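Local structure of Non-structural protein 2 (Infectious bronchitis virus, 7F52) at residues S92-L97 with F106-R111; C118-T123 with I152-M157; A271-A276 with L359-C364; R367-S372 with H412-A417; C480-A485 with G510-V515. The protein is of uncertain precise function but is one of the coronaviral non-structural proteins cut from the replicase polyprotein made early in infection. All blocks are in the same frame, centred on the assembly; numbering follows the deposited sequence.

In the fold
Contacts 1 and 2 lie near one end of the elongated chain, contact 5 near the other, and contacts 3 and 4 in the β-rich region between them. Contact 1 is a surface pairing of helices, while contact 2 is largely buried; the two meet where Tyr110 CE1 packs on Val154 CG2. Contacts 3 and 4 share strand 357-371: its first part receives a hairpin from another sheet through a carboxylate and waters, and its last part forms regular backbone bonds with strand 412-415. Contact 5, again helical and buried, rests on contacts between carbon atoms, and its centre is about 109 Å from that of contact 1.

Contact 1: residues S92-L97 with F106-R111; sequences SKLADL and FARKYR
The guanidinium of Arg111 approaches the start of helix 94-100 obliquely, with NH1 3.6 Å from Leu94 N and also near Lys93 CB. Before the guanidinium, the arginine chain supplies apolar surface: Arg111 CD lies 3.6 Å from Leu94 CB. Starting with CG between the backbone N and the carbonyl carbon (chi1 61°), the chain bends again at chi3 as it reaches over Leu94. Leucine suits this place because its two methyls serve two partners. Its CD1 rests 3.7 Å from Ala107 CB, where the small alanine makes room for the leucine methyl, and its CD2 lies 3.6 Å from Arg108 CG, the two side chains crossing at about a right angle. Long arginines cover the leucine with methylenes while keeping their charged ends at the surface. Lys93, the N-cap residue, sends its amine away from helix 105-115, which leaves Lys93 NZ 6.5 Å from Arg111 NH2 and probably limits repulsion between them. The eight residues between the segments make this a local packing of two consecutive helices. Behind it, Leu97 packs on Leu27 and Leu31 of helix 25-32, and Phe106 touches Glu142 and Tyr110 touches Leu146 of helix 140-147.

Contact 2: residues C118-T123 with I152-M157; sequences CQWSLT and IHVSSM
Trp120 and Met157 are brought together by their torsions. The indole CG of Trp120 sits between its backbone N and carbonyl carbon (chi1 52°), which carries the ring across to helix 152-158. Met157 starts with CG opposite its backbone N (chi1 176°) and then folds at chi2 and chi3, curling its thioether over the indole. Met157 CE consequently lies over one face of the ring, while Met157 CG approaches Trp120 CZ3 to 4.1 Å. The sulfur stands above the same six-membered ring, with Met157 SD 5.2 Å from the centroid, a Met-aromatic contact at rather long range. At the ring's edge, near its plane, Val154 CG2 meets Trp120 CH2 at 4.2 Å.

This is a loop-to-helix junction: residues 118-123 link helix 105-115 to helix 124-137, and the large indole gives that irregular link a broad apolar surface to set against the helix. Flexible methionine can mould itself to a flat ring, and compact valine fits beside its rim. On the more exposed flank, His153 lies oblique to Trp120, with the ring planes at 36° and Trp120 CH2 4.0 Å from His153 CD2. The imidazole extends on to Ser121, whose OG is 3.1 Å from His153 NE2. Ser121 OG is hydrogen-bonded to Ala117 O, and His153 NE2 has a weak bond to the same carbonyl. The polar corner of the indole is satisfied as well, since Trp120 NE1 donates to Leu113 O at the end of helix 105-115.

Contact 3: residues A271-A276 with L359-C364; sequences AFFKEA and LHDVHC
Asp361 receives the turn of a tight β-hairpin, the one joining strands 270-273 and 276-281 in a four-stranded antiparallel sheet. Its OD2 accepts a hydrogen bond from Lys274 N at 3.1 Å, with a nearly straight N-H...O angle of 164°, using the syn lone pair. The short, two-pronged side chain suits this task, because one oxygen can take the turn amide while the carboxylate still packs on Phe273. Asp361 OD2 also lies at the edge of the Phe273 ring and in its plane, although ring and carboxylate planes are inclined at 65°. Lys274 runs past the aspartate in the opposite direction, its NZ remaining 4.7 Å from Asp361 OD2, where the opposite charges probably attract without touching.

Beside this polar centre is an apolar one. Leu359 CD1 meets Phe273 CD1 at 3.7 Å, and Leu359 CD2 meets Ala276 CB at 3.6 Å; the small alanine gives the branched leucine room.

Further out, the hairpin closes on itself through Phe273 N to Ala276 O. Pro352 of strand 347-354 touches Phe273, Leu359 and Asp361, while His360 turns its NE2 to Thr303 OG1. Waters fill in at the polar margin: one accepts from Val362 N, and another donates to Glu275 OE1 at 2.7 Å and takes a weak bond from His360 N.

Contact 4: residues R367-S372 with H412-A417; sequences RVVCLS and HKFVYA
Arg367 and His412 begin a parallel β pairing in which strand 412-415 lies beside the end of strand 357-371 in a mixed sheet. From CB outward the arginine runs alongside the histidine. Arg367 CB is 3.4 Å from His412 CD2, CG runs on past CD2, about 4.0 Å from it, and CD comes close to NE2. The chain is extended from CG to NE, with CG anti to the backbone N (chi1 -150°), and this straight run keeps the chain alongside the ring and carries NH1 to its edge at NE2. Arg367 NH1 donates a weak bond to His412 NE2 at 3.3 Å, straight at 170° and edge to edge, with each atom in the plane of the other group. At the tip, NH2 forms a salt bridge with Asp313 OD2, a stronger partner.

On the face that carries Arg367 and His412, Val369 CB packs on Phe414 CD1 at 3.7 Å. On the opposite face, Val368 CG1 meets Val415 CG2 at 4.0 Å. The valines at 368, 369 and 415 suit extended strands, being compact and β-branched. Backbone bonds alternate along the pair from Lys413 N to Arg367 O up to Leu371 N to Val415 O, and strand 424-426 also pairs with strand 357-371. Leu371 is the centre of an inverse γ turn, and its CD1 ends 3.9 Å from Tyr416 CE1.

Contact 5: residues C480-A485 with G510-V515; sequences CKAQMA and GLFTKV
Ala482, Phe512 and Val515 carry this contact between helices 478-491 and 511-519; the segments 480-485 and 511-515 of these helices cross at 108°, their axes 9.7 Å apart at closest approach. Ala482 lies at the centre. Its single methyl points at the other helix, and CB touches Phe512 CE1 at 3.4 Å and Val515 CG1 at 3.8 Å. The small residue lets the helices approach until Ala482 and Val515 have their CA atoms 5.6 Å apart. Phe512 enters from one flank. With CG anti to the backbone N (chi1 -175°), its ring extends across to Ala482. It lies oblique to Ala482 and to Gln483, whose aliphatic CG is 4.1 Å from Phe512 CE1. The long ring of Phe512 thus reaches the short Ala482 methyl. Val515 works from the other flank: its CG1, also opposite the backbone N, reaches Ala482 CB and more distantly Ala485 CB at 4.4 Å. Its branched shape touches both alanines, three residues apart on one helix face. The closest side-chain contacts are all between carbons. Leu453 in a loop borders Phe512, Phe552 borders Val515, and Val516 adds to the packing on Ala482. On the far side, helix 455-467 lies against helix 478-491, where Trp461 meets Cys480, Gln483 and Met484.

Contact 1: residues S92-L97 with F106-R111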
# COMPACT_ATOMS: atom_id res chain seq x y z
N SER A 92 14.75 -39.62 -38.32
CA SER A 92 14.40 -38.61 -39.30
C SER A 92 15.35 -37.42 -39.21
O SER A 92 15.98 -37.19 -38.17
CB SER A 92 12.96 -38.16 -39.11
OG SER A 92 12.17 -39.22 -38.59
N LYS A 93 15.45 -36.65 -40.28
CA LYS A 93 16.28 -35.46 -40.29
C LYS A 93 15.51 -34.30 -40.89
O LYS A 93 14.39 -34.49 -41.36
CB LYS A 93 17.59 -35.70 -41.07
CG LYS A 93 18.24 -37.06 -40.85
CD LYS A 93 19.61 -37.13 -41.51
CE LYS A 93 19.52 -37.69 -42.91
NZ LYS A 93 20.86 -38.07 -43.45
N LEU A 94 16.12 -33.12 -40.87
CA LEU A 94 15.48 -31.90 -41.39
C LEU A 94 14.84 -32.14 -42.76
O LEU A 94 13.75 -31.64 -43.04
CB LEU A 94 16.50 -30.76 -41.48
CG LEU A 94 15.97 -29.42 -41.99
CD1 LEU A 94 14.94 -28.85 -41.02
CD2 LEU A 94 17.10 -28.43 -42.25
N ALA A 95 15.52 -32.93 -43.59
CA ALA A 95 15.02 -33.27 -44.92
C ALA A 95 13.70 -34.05 -44.85
O ALA A 95 12.77 -33.74 -45.60
CB ALA A 95 16.06 -34.06 -45.68
N ASP A 96 13.62 -35.04 -43.96
CA ASP A 96 12.37 -35.77 -43.73
C ASP A 96 11.22 -34.80 -43.50
O ASP A 96 10.22 -34.83 -44.21
CB ASP A 96 12.48 -36.69 -42.52
CG ASP A 96 13.45 -37.83 -42.73
OD1 ASP A 96 14.47 -37.63 -43.42
OD2 ASP A 96 13.18 -38.93 -42.19
N LEU A 97 11.40 -33.94 -42.50
CA LEU A 97 10.40 -32.96 -42.10
C LEU A 97 10.06 -31.99 -43.23
O LEU A 97 8.91 -31.59 -43.39
CB LEU A 97 10.87 -32.18 -40.87
CG LEU A 97 10.68 -32.85 -39.51
CD1 LEU A 97 11.54 -32.16 -38.46
CD2 LEU A 97 9.22 -32.83 -39.09
N PHE A 106 14.18 -21.01 -40.11
CA PHE A 106 14.73 -21.15 -38.77
C PHE A 106 15.43 -22.49 -38.64
O PHE A 106 16.64 -22.56 -38.39
CB PHE A 106 13.63 -21.02 -37.70
CG PHE A 106 14.13 -21.11 -36.26
CD1 PHE A 106 15.47 -20.92 -35.94
CD2 PHE A 106 13.23 -21.35 -35.22
CE1 PHE A 106 15.91 -20.99 -34.61
CE2 PHE A 106 13.66 -21.42 -33.90
CZ PHE A 106 14.99 -21.25 -33.59
N ALA A 107 14.65 -23.56 -38.82
CA ALA A 107 15.14 -24.92 -38.59
C ALA A 107 16.42 -25.22 -39.38
O ALA A 107 17.22 -26.04 -38.96
CB ALA A 107 14.05 -25.93 -38.92
N ARG A 108 16.61 -24.53 -40.51
CA ARG A 108 17.82 -24.70 -41.32
C ARG A 108 19.03 -23.96 -40.73
O ARG A 108 20.15 -24.48 -40.74
CB ARG A 108 17.60 -24.24 -42.77
CG ARG A 108 16.68 -25.14 -43.62
CD ARG A 108 16.83 -24.84 -45.11
NE ARG A 108 16.66 -23.42 -45.38
CZ ARG A 108 16.31 -22.90 -46.56
NH1 ARG A 108 16.08 -23.70 -47.59
NH2 ARG A 108 16.18 -21.58 -46.69
N LYS A 109 18.81 -22.74 -40.24
CA LYS A 109 19.89 -22.03 -39.56
C LYS A 109 20.23 -22.80 -38.30
O LYS A 109 21.39 -22.83 -37.87
CB LYS A 109 19.51 -20.59 -39.25
CG LYS A 109 19.51 -19.70 -40.48
CD LYS A 109 19.38 -18.24 -40.08
CE LYS A 109 18.20 -18.07 -39.16
NZ LYS A 109 18.08 -16.65 -38.72
N TYR A 110 19.21 -23.47 -37.77
CA TYR A 110 19.38 -24.31 -36.60
C TYR A 110 20.40 -25.40 -36.84
O TYR A 110 21.47 -25.39 -36.24
CB TYR A 110 18.05 -24.91 -36.15
CG TYR A 110 18.19 -25.86 -34.97
CD1 TYR A 110 18.86 -25.46 -33.82
CD2 TYR A 110 17.63 -27.12 -35.00
CE1 TYR A 110 18.98 -26.32 -32.73
CE2 TYR A 110 17.74 -27.99 -33.93
CZ TYR A 110 18.43 -27.58 -32.79
OH TYR A 110 18.54 -28.43 -31.71
N ARG A 111 20.13 -26.37 -37.70
CA ARG A 111 21.10 -27.45 -37.66
C ARG A 111 22.31 -27.19 -38.56
O ARG A 111 23.13 -28.07 -38.74
CB ARG A 111 20.47 -28.82 -37.94
CG ARG A 111 19.80 -29.07 -39.25
CD ARG A 111 19.27 -30.49 -39.18
NE ARG A 111 20.36 -31.47 -39.10
CZ ARG A 111 20.17 -32.76 -38.85
NH1 ARG A 111 18.93 -33.20 -38.63
NH2 ARG A 111 21.21 -33.59 -38.81

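Contact 2: residues C118-T123 with I152-M157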
# COMPACT_ATOMS: atom_id res chain seq x y z
N CYS A 118 30.94 -28.35 -33.17
CA CYS A 118 32.28 -28.80 -32.79
C CYS A 118 33.39 -27.77 -32.97
O CYS A 118 34.54 -28.02 -32.60
CB CYS A 118 32.55 -30.04 -33.64
SG CYS A 118 32.04 -29.86 -35.37
N GLN A 119 33.03 -26.62 -33.54
CA GLN A 119 33.88 -25.43 -33.50
C GLN A 119 33.60 -24.61 -32.23
O GLN A 119 34.52 -24.34 -31.46
CB GLN A 119 33.66 -24.55 -34.74
CG GLN A 119 34.46 -24.95 -35.98
CD GLN A 119 33.90 -24.34 -37.26
OE1 GLN A 119 34.03 -23.14 -37.51
NE2 GLN A 119 33.24 -25.17 -38.07
N TRP A 120 32.33 -24.25 -32.00
CA TRP A 120 32.01 -23.31 -30.92
C TRP A 120 31.86 -23.92 -29.52
O TRP A 120 31.96 -23.19 -28.54
CB TRP A 120 30.74 -22.50 -31.25
CG TRP A 120 29.47 -23.23 -31.66
CD1 TRP A 120 28.92 -23.31 -32.91
CD2 TRP A 120 28.56 -23.93 -30.79
NE1 TRP A 120 27.75 -24.04 -32.88
CE2 TRP A 120 27.51 -24.42 -31.60
CE3 TRP A 120 28.52 -24.16 -29.41
CZ2 TRP A 120 26.44 -25.15 -31.08
CZ3 TRP A 120 27.47 -24.90 -28.91
CH2 TRP A 120 26.44 -25.37 -29.73
N SER A 121 31.62 -25.22 -29.39
CA SER A 121 31.47 -25.82 -28.06
C SER A 121 32.79 -26.32 -27.45
O SER A 121 32.81 -27.01 -26.42
CB SER A 121 30.47 -26.97 -28.11
OG SER A 121 31.05 -28.14 -28.63
N LEU A 122 33.90 -25.93 -28.08
CA LEU A 122 35.21 -26.49 -27.79
C LEU A 122 35.73 -26.03 -26.45
O LEU A 122 36.20 -26.82 -25.64
CB LEU A 122 36.21 -26.13 -28.90
CG LEU A 122 37.54 -26.90 -28.83
CD1 LEU A 122 37.38 -28.17 -29.65
CD2 LEU A 122 38.76 -26.09 -29.31
N THR A 123 35.66 -24.72 -26.24
CA THR A 123 36.05 -24.12 -24.97
C THR A 123 35.07 -23.05 -24.44
O THR A 123 34.10 -22.66 -25.12
CB THR A 123 37.42 -23.45 -25.06
OG1 THR A 123 37.31 -22.28 -25.88
CG2 THR A 123 38.46 -24.39 -25.61
N ILE A 152 20.45 -29.72 -24.98
CA ILE A 152 21.27 -29.06 -23.98
C ILE A 152 22.50 -28.40 -24.56
O ILE A 152 22.80 -27.28 -24.20
CB ILE A 152 21.69 -30.01 -22.88
CG1 ILE A 152 20.44 -30.52 -22.18
CG2 ILE A 152 22.59 -29.28 -21.88
CD1 ILE A 152 20.70 -31.03 -20.81
N HIS A 153 23.20 -29.08 -25.47
CA HIS A 153 24.35 -28.49 -26.14
C HIS A 153 24.01 -27.03 -26.50
O HIS A 153 24.72 -26.11 -26.10
CB HIS A 153 24.73 -29.30 -27.38
CG HIS A 153 26.21 -29.38 -27.63
ND1 HIS A 153 27.13 -29.65 -26.63
CD2 HIS A 153 26.92 -29.26 -28.77
CE1 HIS A 153 28.34 -29.68 -27.15
NE2 HIS A 153 28.25 -29.45 -28.45
N VAL A 154 22.91 -26.85 -27.23
CA VAL A 154 22.52 -25.52 -27.78
C VAL A 154 21.88 -24.63 -26.72
O VAL A 154 22.22 -23.46 -26.67
CB VAL A 154 21.56 -25.70 -28.97
CG1 VAL A 154 20.80 -24.42 -29.26
CG2 VAL A 154 22.30 -26.17 -30.21
N SER A 155 21.01 -25.18 -25.90
CA SER A 155 20.32 -24.34 -24.89
C SER A 155 21.26 -23.92 -23.76
O SER A 155 20.94 -22.97 -23.09
CB SER A 155 19.12 -25.02 -24.36
OG SER A 155 19.48 -25.81 -23.25
N SER A 156 22.39 -24.57 -23.53
CA SER A 156 23.25 -24.07 -22.44
C SER A 156 24.22 -23.02 -22.97
O SER A 156 24.92 -22.41 -22.16
CB SER A 156 23.97 -25.19 -21.78
OG SER A 156 23.23 -25.66 -20.68
N MET A 157 24.25 -22.82 -24.28
CA MET A 157 25.19 -21.87 -24.92
C MET A 157 24.51 -20.51 -25.09
O MET A 157 25.16 -19.51 -24.85
CB MET A 157 25.63 -22.38 -26.29
CG MET A 157 26.51 -21.42 -27.05
SD MET A 157 25.57 -20.31 -28.07
CE MET A 157 24.47 -21.47 -28.86

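Contact 3: residues A271-A276 with L359-C364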
# COMPACT_ATOMS: atom_id res chain seq x y z
N ALA A 271 21.07 2.55 6.38
CA ALA A 271 20.71 1.69 7.49
C ALA A 271 19.63 0.75 7.00
O ALA A 271 18.78 1.17 6.20
CB ALA A 271 20.24 2.52 8.68
N PHE A 272 19.66 -0.50 7.45
CA PHE A 272 18.70 -1.48 6.95
C PHE A 272 17.91 -2.10 8.08
O PHE A 272 18.44 -2.94 8.83
CB PHE A 272 19.41 -2.58 6.16
CG PHE A 272 20.06 -2.09 4.90
CD1 PHE A 272 21.22 -1.33 4.95
CD2 PHE A 272 19.54 -2.42 3.67
CE1 PHE A 272 21.82 -0.87 3.81
CE2 PHE A 272 20.15 -1.98 2.51
CZ PHE A 272 21.29 -1.21 2.58
N PHE A 273 16.65 -1.68 8.20
CA PHE A 273 15.70 -2.20 9.18
C PHE A 273 15.06 -3.45 8.63
O PHE A 273 15.38 -3.87 7.53
CB PHE A 273 14.66 -1.15 9.52
CG PHE A 273 15.22 0.01 10.27
CD1 PHE A 273 15.72 1.11 9.59
CD2 PHE A 273 15.29 -0.02 11.65
CE1 PHE A 273 16.25 2.19 10.29
CE2 PHE A 273 15.83 1.04 12.35
CZ PHE A 273 16.31 2.15 11.67
N LYS A 274 14.17 -4.08 9.41
CA LYS A 274 13.66 -5.39 9.01
C LYS A 274 13.14 -5.37 7.58
O LYS A 274 13.50 -6.22 6.76
CB LYS A 274 12.57 -5.87 9.96
CG LYS A 274 13.06 -6.47 11.27
CD LYS A 274 11.86 -7.05 12.03
CE LYS A 274 11.70 -6.41 13.42
NZ LYS A 274 10.27 -6.15 13.78
N GLU A 275 12.31 -4.38 7.26
CA GLU A 275 11.62 -4.37 5.99
C GLU A 275 11.81 -3.10 5.18
O GLU A 275 11.00 -2.80 4.30
CB GLU A 275 10.13 -4.62 6.21
CG GLU A 275 9.87 -6.03 6.66
CD GLU A 275 8.51 -6.21 7.32
OE1 GLU A 275 7.93 -5.22 7.88
OE2 GLU A 275 8.02 -7.37 7.28
N ALA A 276 12.88 -2.37 5.45
CA ALA A 276 13.09 -1.13 4.73
C ALA A 276 14.51 -0.66 4.86
O ALA A 276 15.11 -0.81 5.91
CB ALA A 276 12.15 -0.06 5.21
N LEU A 359 8.42 2.85 10.25
CA LEU A 359 8.86 1.46 10.01
C LEU A 359 8.45 0.60 11.19
O LEU A 359 8.20 1.11 12.28
CB LEU A 359 10.37 1.36 9.79
CG LEU A 359 10.87 2.25 8.63
CD1 LEU A 359 12.39 2.10 8.41
CD2 LEU A 359 10.10 1.98 7.35
N HIS A 360 8.38 -0.71 10.98
CA HIS A 360 7.81 -1.57 12.01
C HIS A 360 8.81 -2.16 13.01
O HIS A 360 8.48 -3.05 13.78
CB HIS A 360 7.00 -2.67 11.32
CG HIS A 360 5.84 -2.13 10.55
ND1 HIS A 360 5.04 -2.92 9.75
CD2 HIS A 360 5.36 -0.87 10.44
CE1 HIS A 360 4.10 -2.16 9.20
NE2 HIS A 360 4.28 -0.92 9.60
N ASP A 361 10.02 -1.61 13.04
CA ASP A 361 10.97 -1.93 14.11
C ASP A 361 10.40 -1.06 15.26
O ASP A 361 10.51 0.17 15.25
CB ASP A 361 12.37 -1.54 13.65
CG ASP A 361 12.74 -2.17 12.31
OD1 ASP A 361 12.22 -1.71 11.26
OD2 ASP A 361 13.55 -3.13 12.29
N VAL A 362 9.79 -1.68 16.25
CA VAL A 362 9.12 -0.93 17.30
C VAL A 362 9.99 -1.20 18.53
O VAL A 362 10.38 -2.34 18.78
CB VAL A 362 7.67 -1.30 17.67
CG1 VAL A 362 7.20 -0.53 18.92
CG2 VAL A 362 6.73 -1.06 16.49
N HIS A 363 10.29 -0.15 19.30
CA HIS A 363 10.95 -0.29 20.59
C HIS A 363 10.09 0.21 21.74
O HIS A 363 9.15 0.99 21.54
CB HIS A 363 12.28 0.45 20.62
CG HIS A 363 13.36 -0.24 19.83
ND1 HIS A 363 13.29 -0.43 18.47
CD2 HIS A 363 14.54 -0.77 20.23
CE1 HIS A 363 14.38 -1.04 18.05
NE2 HIS A 363 15.15 -1.27 19.10
N CYS A 364 10.41 -0.24 22.94
CA CYS A 364 9.69 0.21 24.13
C CYS A 364 10.13 1.60 24.56
O CYS A 364 11.29 1.99 24.33
CB CYS A 364 9.89 -0.77 25.29
SG CYS A 364 9.01 -2.32 25.04
O HOH W 1 8.26 -4.37 15.80
O HOH W 2 7.96 -2.57 8.21

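Contact 4: residues R367-S372 with H412-A417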
# COMPACT_ATOMS: atom_id res chain seq x y z
N ARG A 367 8.43 6.68 30.60
CA ARG A 367 8.29 8.08 30.93
C ARG A 367 8.83 8.30 32.36
O ARG A 367 8.31 7.74 33.33
CB ARG A 367 6.82 8.45 30.83
CG ARG A 367 6.48 9.84 30.46
CD ARG A 367 5.01 9.98 30.77
NE ARG A 367 4.34 11.08 30.09
CZ ARG A 367 3.03 11.26 30.11
NH1 ARG A 367 2.25 10.42 30.78
NH2 ARG A 367 2.50 12.27 29.43
N VAL A 368 9.89 9.08 32.49
CA VAL A 368 10.56 9.19 33.76
C VAL A 368 10.08 10.41 34.55
O VAL A 368 10.21 11.55 34.11
CB VAL A 368 12.08 9.26 33.61
CG1 VAL A 368 12.73 9.31 34.99
CG2 VAL A 368 12.61 8.08 32.81
N VAL A 369 9.55 10.13 35.74
CA VAL A 369 9.00 11.13 36.64
C VAL A 369 9.83 11.30 37.92
O VAL A 369 10.10 10.33 38.64
CB VAL A 369 7.59 10.76 37.04
CG1 VAL A 369 6.95 11.91 37.81
CG2 VAL A 369 6.78 10.42 35.80
N CYS A 370 10.24 12.53 38.20
CA CYS A 370 11.02 12.80 39.40
C CYS A 370 10.13 13.15 40.61
O CYS A 370 9.39 14.14 40.56
CB CYS A 370 12.00 13.94 39.14
SG CYS A 370 12.88 14.43 40.62
N LEU A 371 10.18 12.35 41.67
CA LEU A 371 9.47 12.67 42.92
C LEU A 371 10.29 13.59 43.82
O LEU A 371 10.93 13.14 44.78
CB LEU A 371 9.12 11.40 43.70
CG LEU A 371 8.23 10.45 42.91
CD1 LEU A 371 8.04 9.12 43.61
CD2 LEU A 371 6.88 11.12 42.63
N SER A 372 10.25 14.88 43.53
CA SER A 372 11.09 15.87 44.20
C SER A 372 10.91 15.96 45.73
O SER A 372 11.84 16.30 46.45
CB SER A 372 10.83 17.25 43.59
OG SER A 372 11.92 18.11 43.84
N HIS A 412 5.88 4.00 33.70
CA HIS A 412 6.66 5.12 34.16
C HIS A 412 7.79 4.62 35.01
O HIS A 412 7.67 3.58 35.67
CB HIS A 412 5.77 6.11 34.91
CG HIS A 412 4.72 6.75 34.05
ND1 HIS A 412 3.56 6.10 33.69
CD2 HIS A 412 4.67 7.97 33.45
CE1 HIS A 412 2.83 6.90 32.92
NE2 HIS A 412 3.49 8.04 32.76
N LYS A 413 8.90 5.35 34.99
CA LYS A 413 9.95 5.11 35.96
C LYS A 413 9.95 6.27 36.95
O LYS A 413 10.03 7.44 36.55
CB LYS A 413 11.31 4.97 35.28
CG LYS A 413 12.29 4.25 36.20
CD LYS A 413 13.68 4.82 36.07
CE LYS A 413 14.69 3.75 35.75
NZ LYS A 413 15.90 4.40 35.12
N PHE A 414 9.83 5.95 38.25
CA PHE A 414 9.89 6.99 39.30
C PHE A 414 11.27 7.05 39.95
O PHE A 414 11.80 6.05 40.44
CB PHE A 414 8.81 6.75 40.36
CG PHE A 414 7.42 6.93 39.84
CD1 PHE A 414 6.90 8.20 39.64
CD2 PHE A 414 6.66 5.83 39.48
CE1 PHE A 414 5.62 8.38 39.11
CE2 PHE A 414 5.39 5.99 38.94
CZ PHE A 414 4.87 7.27 38.75
N VAL A 415 11.86 8.24 39.90
CA VAL A 415 13.17 8.49 40.50
C VAL A 415 13.18 9.70 41.43
O VAL A 415 12.52 10.72 41.17
CB VAL A 415 14.22 8.93 39.44
CG1 VAL A 415 14.47 7.82 38.45
CG2 VAL A 415 13.77 10.19 38.70
N TYR A 416 14.06 9.67 42.43
CA TYR A 416 14.08 10.77 43.44
C TYR A 416 15.15 11.83 43.16
O TYR A 416 14.91 12.96 43.55
CB TYR A 416 14.26 10.16 44.83
CG TYR A 416 13.13 9.26 45.24
CD1 TYR A 416 11.98 9.76 45.80
CD2 TYR A 416 13.21 7.89 45.05
CE1 TYR A 416 10.94 8.94 46.18
CE2 TYR A 416 12.19 7.05 45.42
CZ TYR A 416 11.05 7.57 45.99
OH TYR A 416 10.03 6.75 46.36
N ALA A 417 16.27 11.48 42.54
CA ALA A 417 17.35 12.46 42.28
C ALA A 417 16.82 13.44 41.24
O ALA A 417 15.94 13.03 40.49
CB ALA A 417 18.64 11.74 41.98

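Contact 5: residues C480-A485 with G510-V515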
# COMPACT_ATOMS: atom_id res chain seq x y z
N CYS A 480 -9.08 9.81 51.74
CA CYS A 480 -9.23 8.40 51.38
C CYS A 480 -9.33 7.53 52.64
O CYS A 480 -10.00 6.49 52.65
CB CYS A 480 -8.07 7.93 50.49
SG CYS A 480 -8.03 8.68 48.82
N LYS A 481 -8.66 7.96 53.70
CA LYS A 481 -8.88 7.31 54.99
C LYS A 481 -10.34 7.49 55.42
O LYS A 481 -10.96 6.59 55.99
CB LYS A 481 -7.94 7.87 56.04
CG LYS A 481 -6.51 7.42 55.89
CD LYS A 481 -5.58 8.56 56.23
CE LYS A 481 -4.48 8.17 57.19
NZ LYS A 481 -3.72 9.40 57.53
N ALA A 482 -10.90 8.67 55.13
CA ALA A 482 -12.27 8.96 55.54
C ALA A 482 -13.25 8.03 54.80
O ALA A 482 -14.18 7.47 55.41
CB ALA A 482 -12.60 10.42 55.28
N GLN A 483 -12.99 7.82 53.51
CA GLN A 483 -13.83 6.96 52.67
C GLN A 483 -13.71 5.50 53.09
O GLN A 483 -14.69 4.75 53.10
CB GLN A 483 -13.47 7.15 51.19
CG GLN A 483 -13.77 8.57 50.76
CD GLN A 483 -14.95 8.69 49.81
OE1 GLN A 483 -14.78 8.86 48.61
NE2 GLN A 483 -16.13 8.46 50.32
N MET A 484 -12.51 5.08 53.46
CA MET A 484 -12.36 3.69 53.81
C MET A 484 -12.98 3.46 55.18
O MET A 484 -13.62 2.43 55.41
CB MET A 484 -10.89 3.23 53.76
CG MET A 484 -10.42 2.76 52.40
SD MET A 484 -11.52 1.52 51.68
CE MET A 484 -11.63 0.34 53.04
N ALA A 485 -12.82 4.43 56.08
CA ALA A 485 -13.52 4.40 57.38
C ALA A 485 -15.03 4.21 57.20
O ALA A 485 -15.64 3.34 57.82
CB ALA A 485 -13.24 5.67 58.19
N GLY A 510 -22.16 18.35 56.59
CA GLY A 510 -20.88 18.44 57.27
C GLY A 510 -20.40 17.17 57.95
O GLY A 510 -19.52 17.23 58.81
N LEU A 511 -20.97 16.03 57.57
CA LEU A 511 -20.57 14.73 58.13
C LEU A 511 -19.20 14.30 57.64
O LEU A 511 -18.37 13.83 58.42
CB LEU A 511 -21.57 13.64 57.77
CG LEU A 511 -21.04 12.22 57.98
CD1 LEU A 511 -20.71 11.94 59.45
CD2 LEU A 511 -22.03 11.21 57.47
N PHE A 512 -18.98 14.42 56.33
CA PHE A 512 -17.73 13.97 55.74
C PHE A 512 -16.57 14.78 56.32
O PHE A 512 -15.54 14.23 56.72
CB PHE A 512 -17.77 14.08 54.21
CG PHE A 512 -16.55 13.51 53.53
CD1 PHE A 512 -16.13 12.21 53.80
CD2 PHE A 512 -15.83 14.28 52.62
CE1 PHE A 512 -15.01 11.69 53.19
CE2 PHE A 512 -14.71 13.76 52.00
CZ PHE A 512 -14.29 12.46 52.30
N THR A 513 -16.78 16.10 56.38
CA THR A 513 -15.82 17.01 56.99
C THR A 513 -15.51 16.58 58.41
O THR A 513 -14.37 16.68 58.88
CB THR A 513 -16.35 18.45 57.01
OG1 THR A 513 -16.86 18.79 55.71
CG2 THR A 513 -15.26 19.43 57.42
N LYS A 514 -16.53 16.09 59.10
CA LYS A 514 -16.32 15.52 60.41
C LYS A 514 -15.35 14.35 60.27
O LYS A 514 -14.33 14.32 60.96
CB LYS A 514 -17.63 15.07 61.05
CG LYS A 514 -18.45 16.22 61.64
CD LYS A 514 -18.07 16.51 63.09
CE LYS A 514 -18.58 17.88 63.51
NZ LYS A 514 -19.81 18.21 62.74
N VAL A 515 -15.65 13.40 59.38
CA VAL A 515 -14.87 12.15 59.28
C VAL A 515 -13.42 12.40 58.82
O VAL A 515 -12.48 11.79 59.33
CB VAL A 515 -15.56 11.14 58.36
CG1 VAL A 515 -14.78 9.83 58.32
CG2 VAL A 515 -16.97 10.88 58.86